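Local coordinates for C2 domain protein (Ramazzottius varieornatus, PDB 7DF2) that binds calcium ions and belongs to a C2 domain protein type found specifically in tardigrades, though its cellular role is not established, at residues N160-A171 and V182-N190. Sequence-based numbering, arbitrary orientation.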
loop_
_atom_site.group_PDB
_atom_site.type_symbol
_atom_site.label_atom_id
_atom_site.label_comp_id
_atom_site.label_asym_id
_atom_site.label_seq_id
_atom_site.Cartn_x
_atom_site.Cartn_y
_atom_site.Cartn_z
ATOM N N ASN A 160 -17.189 -12.647 -7.189
ATOM C CA ASN A 160 -17.883 -11.821 -6.214
ATOM C C ASN A 160 -17.105 -11.863 -4.905
ATOM O O ASN A 160 -16.136 -12.618 -4.760
ATOM C CB ASN A 160 -19.335 -12.290 -6.012
ATOM C CG ASN A 160 -19.428 -13.729 -5.534
ATOM O OD1 ASN A 160 -18.942 -14.075 -4.455
ATOM N ND2 ASN A 160 -20.071 -14.575 -6.331
ATOM N N GLU A 161 -17.573 -11.063 -3.941
ATOM C CA GLU A 161 -16.892 -10.939 -2.650
ATOM C C GLU A 161 -16.801 -12.274 -1.927
ATOM O O GLU A 161 -15.795 -12.568 -1.273
ATOM C CB GLU A 161 -17.615 -9.922 -1.763
ATOM C CG GLU A 161 -16.860 -9.542 -0.480
ATOM C CD GLU A 161 -17.062 -10.529 0.683
ATOM O OE1 GLU A 161 -16.151 -10.636 1.534
ATOM O OE2 GLU A 161 -18.118 -11.199 0.758
ATOM N N LYS A 162 -17.845 -13.092 -2.015
ATOM C CA LYS A 162 -17.889 -14.269 -1.158
ATOM C C LYS A 162 -16.902 -15.334 -1.604
ATOM O O LYS A 162 -16.435 -16.123 -0.778
ATOM C CB LYS A 162 -19.312 -14.825 -1.107
ATOM C CG LYS A 162 -20.230 -13.992 -0.224
ATOM C CD LYS A 162 -21.148 -14.857 0.637
ATOM C CE LYS A 162 -21.116 -14.419 2.105
ATOM N NZ LYS A 162 -21.696 -15.441 3.034
ATOM N N VAL A 163 -16.555 -15.367 -2.891
ATOM C CA VAL A 163 -15.627 -16.363 -3.409
ATOM C C VAL A 163 -14.216 -15.817 -3.608
ATOM O O VAL A 163 -13.311 -16.583 -3.969
ATOM C CB VAL A 163 -16.157 -16.962 -4.730
ATOM C CG1 VAL A 163 -17.495 -17.657 -4.495
ATOM C CG2 VAL A 163 -16.293 -15.883 -5.795
ATOM N N ALA A 164 -13.998 -14.521 -3.381
ATOM C CA ALA A 164 -12.692 -13.926 -3.634
ATOM C C ALA A 164 -11.680 -14.382 -2.590
ATOM O O ALA A 164 -11.944 -14.305 -1.387
ATOM C CB ALA A 164 -12.799 -12.402 -3.628
ATOM N N GLN A 165 -10.511 -14.833 -3.050
ATOM C CA GLN A 165 -9.477 -15.378 -2.181
ATOM C C GLN A 165 -8.360 -14.360 -1.989
ATOM O O GLN A 165 -7.956 -13.691 -2.939
ATOM C CB GLN A 165 -8.887 -16.664 -2.766
ATOM C CG GLN A 165 -9.864 -17.832 -2.870
ATOM C CD GLN A 165 -10.534 -18.143 -1.552
ATOM O OE1 GLN A 165 -9.873 -18.494 -0.575
ATOM N NE2 GLN A 165 -11.861 -18.013 -1.513
ATOM N N TRP A 166 -7.855 -14.268 -0.762
ATOM C CA TRP A 166 -6.682 -13.446 -0.492
ATOM C C TRP A 166 -5.464 -14.004 -1.214
ATOM O O TRP A 166 -5.263 -15.220 -1.297
ATOM C CB TRP A 166 -6.411 -13.378 1.011
ATOM C CG TRP A 166 -7.348 -12.468 1.730
ATOM C CD1 TRP A 166 -8.418 -12.834 2.498
ATOM C CD2 TRP A 166 -7.312 -11.032 1.745
ATOM N NE1 TRP A 166 -9.058 -11.711 2.981
ATOM C CE2 TRP A 166 -8.402 -10.595 2.530
ATOM C CE3 TRP A 166 -6.483 -10.076 1.151
ATOM C CZ2 TRP A 166 -8.668 -9.242 2.755
ATOM C CZ3 TRP A 166 -6.763 -8.727 1.365
ATOM C CH2 TRP A 166 -7.837 -8.328 2.171
ATOM N N SER A 167 -4.645 -13.105 -1.742
ATOM C CA SER A 167 -3.358 -13.502 -2.264
ATOM C C SER A 167 -2.494 -14.036 -1.122
ATOM O O SER A 167 -2.785 -13.803 0.055
ATOM C CB SER A 167 -2.668 -12.316 -2.921
ATOM O OG SER A 167 -2.209 -11.442 -1.889
ATOM N N PRO A 168 -1.417 -14.752 -1.437
ATOM C CA PRO A 168 -0.413 -15.029 -0.409
ATOM C C PRO A 168 0.207 -13.723 0.066
ATOM O O PRO A 168 0.102 -12.678 -0.580
ATOM C CB PRO A 168 0.615 -15.909 -1.133
ATOM C CG PRO A 168 0.431 -15.581 -2.575
ATOM C CD PRO A 168 -1.043 -15.328 -2.740
ATOM N N GLU A 169 0.817 -13.779 1.245
ATOM C CA GLU A 169 1.576 -12.628 1.702
ATOM C C GLU A 169 2.658 -12.311 0.679
ATOM O O GLU A 169 3.314 -13.209 0.140
ATOM C CB GLU A 169 2.172 -12.883 3.093
ATOM C CG GLU A 169 1.107 -12.970 4.200
ATOM C CD GLU A 169 1.691 -12.911 5.605
ATOM O OE1 GLU A 169 2.914 -12.740 5.728
ATOM O OE2 GLU A 169 0.921 -13.037 6.585
ATOM N N ILE A 170 2.788 -11.031 0.357
ATOM C CA ILE A 170 3.781 -10.538 -0.598
ATOM C C ILE A 170 4.803 -9.700 0.155
ATOM O O ILE A 170 4.436 -8.752 0.859
ATOM C CB ILE A 170 3.122 -9.700 -1.707
ATOM C CG1 ILE A 170 2.035 -10.510 -2.428
ATOM C CG2 ILE A 170 4.182 -9.115 -2.660
ATOM C CD1 ILE A 170 1.036 -9.656 -3.182
ATOM N N ALA A 171 6.086 -10.024 -0.019
ATOM C CA ALA A 171 7.172 -9.321 0.667
ATOM C C ALA A 171 7.609 -8.172 -0.225
ATOM O O ALA A 171 8.429 -8.345 -1.131
ATOM C CB ALA A 171 8.332 -10.263 0.967
ATOM N N VAL A 182 7.534 -4.414 3.514
ATOM C CA VAL A 182 6.158 -4.403 3.985
ATOM C C VAL A 182 5.494 -5.642 3.403
ATOM O O VAL A 182 5.677 -5.958 2.222
ATOM C CB VAL A 182 5.393 -3.119 3.612
ATOM C CG1 VAL A 182 5.190 -2.984 2.121
ATOM C CG2 VAL A 182 4.025 -3.124 4.320
ATOM N N TYR A 183 4.784 -6.377 4.242
ATOM C CA TYR A 183 4.135 -7.601 3.808
ATOM C C TYR A 183 2.687 -7.280 3.502
ATOM O O TYR A 183 1.985 -6.716 4.349
ATOM C CB TYR A 183 4.255 -8.690 4.866
ATOM C CG TYR A 183 5.695 -9.129 5.011
ATOM C CD1 TYR A 183 6.580 -8.389 5.774
ATOM C CD2 TYR A 183 6.173 -10.246 4.337
ATOM C CE1 TYR A 183 7.932 -8.760 5.881
ATOM C CE2 TYR A 183 7.509 -10.634 4.447
ATOM C CZ TYR A 183 8.377 -9.883 5.224
ATOM O OH TYR A 183 9.702 -10.247 5.349
ATOM N N LEU A 184 2.261 -7.616 2.286
ATOM C CA LEU A 184 0.958 -7.215 1.764
ATOM C C LEU A 184 0.171 -8.428 1.296
ATOM O O LEU A 184 0.744 -9.446 0.898
ATOM C CB LEU A 184 1.107 -6.254 0.579
ATOM C CG LEU A 184 1.887 -4.975 0.841
ATOM C CD1 LEU A 184 2.057 -4.192 -0.453
ATOM C CD2 LEU A 184 1.146 -4.149 1.894
ATOM N N ARG A 185 -1.154 -8.301 1.332
ATOM C CA ARG A 185 -2.047 -9.232 0.648
ATOM C C ARG A 185 -3.108 -8.421 -0.069
ATOM O O ARG A 185 -3.454 -7.318 0.361
ATOM C CB ARG A 185 -2.762 -10.189 1.610
ATOM C CG ARG A 185 -1.879 -11.032 2.481
ATOM C CD ARG A 185 -2.724 -12.076 3.198
ATOM N NE ARG A 185 -3.810 -11.501 3.994
ATOM C CZ ARG A 185 -4.832 -12.211 4.468
ATOM N NH1 ARG A 185 -4.910 -13.517 4.202
ATOM N NH2 ARG A 185 -5.778 -11.626 5.199
ATOM N N TYR A 186 -3.678 -8.986 -1.130
ATOM C CA TYR A 186 -4.784 -8.303 -1.775
ATOM C C TYR A 186 -5.850 -9.305 -2.171
ATOM O O TYR A 186 -5.599 -10.508 -2.285
ATOM C CB TYR A 186 -4.339 -7.513 -3.015
ATOM C CG TYR A 186 -3.928 -8.382 -4.177
ATOM C CD1 TYR A 186 -2.623 -8.842 -4.296
ATOM C CD2 TYR A 186 -4.843 -8.730 -5.173
ATOM C CE1 TYR A 186 -2.237 -9.645 -5.371
ATOM C CE2 TYR A 186 -4.468 -9.528 -6.245
ATOM C CZ TYR A 186 -3.164 -9.978 -6.338
ATOM O OH TYR A 186 -2.795 -10.765 -7.403
ATOM N N ARG A 187 -7.068 -8.773 -2.317
ATOM C CA ARG A 187 -8.211 -9.448 -2.920
ATOM C C ARG A 187 -8.800 -8.527 -3.979
ATOM O O ARG A 187 -8.692 -7.301 -3.881
ATOM C CB ARG A 187 -9.317 -9.786 -1.887
ATOM C CG ARG A 187 -9.049 -11.006 -1.045
ATOM C CD ARG A 187 -10.307 -11.600 -0.423
ATOM N NE ARG A 187 -11.181 -10.593 0.176
ATOM C CZ ARG A 187 -12.482 -10.775 0.392
ATOM N NH1 ARG A 187 -13.053 -11.923 0.051
ATOM N NH2 ARG A 187 -13.216 -9.815 0.943
ATOM N N TRP A 188 -9.446 -9.110 -4.986
ATOM C CA TRP A 188 -10.259 -8.271 -5.849
ATOM C C TRP A 188 -11.337 -9.120 -6.500
ATOM O O TRP A 188 -11.147 -10.316 -6.746
ATOM C CB TRP A 188 -9.443 -7.507 -6.907
ATOM C CG TRP A 188 -8.549 -8.302 -7.820
ATOM C CD1 TRP A 188 -8.220 -9.631 -7.735
ATOM C CD2 TRP A 188 -7.864 -7.791 -8.958
ATOM N NE1 TRP A 188 -7.359 -9.968 -8.761
ATOM C CE2 TRP A 188 -7.135 -8.855 -9.527
ATOM C CE3 TRP A 188 -7.805 -6.534 -9.564
ATOM C CZ2 TRP A 188 -6.352 -8.694 -10.669
ATOM C CZ3 TRP A 188 -7.021 -6.378 -10.699
ATOM C CH2 TRP A 188 -6.309 -7.452 -11.236
ATOM N N TYR A 189 -12.461 -8.476 -6.776
ATOM C CA TYR A 189 -13.661 -9.196 -7.175
ATOM C C TYR A 189 -14.638 -8.231 -7.817
ATOM O O TYR A 189 -14.706 -7.050 -7.459
ATOM C CB TYR A 189 -14.326 -9.894 -5.982
ATOM C CG TYR A 189 -14.438 -9.031 -4.743
ATOM C CD1 TYR A 189 -13.408 -8.993 -3.799
ATOM C CD2 TYR A 189 -15.568 -8.266 -4.509
ATOM C CE1 TYR A 189 -13.511 -8.190 -2.667
ATOM C CE2 TYR A 189 -15.682 -7.475 -3.387
ATOM C CZ TYR A 189 -14.650 -7.445 -2.463
ATOM O OH TYR A 189 -14.795 -6.649 -1.354
ATOM N N ASN A 190 -15.416 -8.761 -8.754
ATOM C CA ASN A 190 -16.454 -7.972 -9.386
ATOM C C ASN A 190 -17.543 -7.628 -8.381
ATOM O O ASN A 190 -17.857 -8.409 -7.478
ATOM C CB ASN A 190 -17.040 -8.739 -10.568
ATOM C CG ASN A 190 -15.999 -9.035 -11.629
ATOM O OD1 ASN A 190 -15.431 -8.122 -12.213
ATOM N ND2 ASN A 190 -15.752 -10.313 -11.884
HETATM O O HOH W 1 -19.286 -8.915 -5.042
HETATM O O HOH W 2 -9.254 -12.097 -4.971
HETATM O O HOH W 3 -6.114 -12.267 -4.498
HETATM O O HOH W 4 -3.097 -15.194 2.434
#
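Ser-167 OG is held by two hydrogen bonds: it accepts the backbone N-H of Tyr-186 (OG to N 3.0 Å) and donates to the O of Pro-168 in its own chain segment. With Ser-167 N bonded to Tyr-186 O at 2.8 Å, the serine ties an irregular run to the strand 182-190 of the C2 beta-sandwich, just before regular antiparallel pairing begins at Ile-170 and Leu-184. The position of OG between backbone N and carbonyl carbon (chi1 74°) allows this clasp, while Ser-167 CB rests over the Tyr-186 ring.

Next to it, Trp-166 illustrates an aromatic ring sandwiched between two arginines. The Arg-185 guanidinium lies flat on one face, planes 11° apart, its CZ 4.0 Å from the centroid of the five-membered ring of Trp-166; Asn-46 OD1 accepts from Arg-185 NE. Against the opposite face lies the aliphatic part of Arg-187, in the conformer described, with CD 3.5 Å from the centroid of the Trp-166 five-membered ring. With an alanine in place of Trp-166, a gap would probably open between the two arginines, although Asn-46 would still hold Arg-185 NE. Beyond the ring, Arg-187 NH2 forms salt bridges to Glu-161 and Glu-44, and Arg-187 NH1 reaches Ala-164 O at 3.0 Å from above the carbonyl plane.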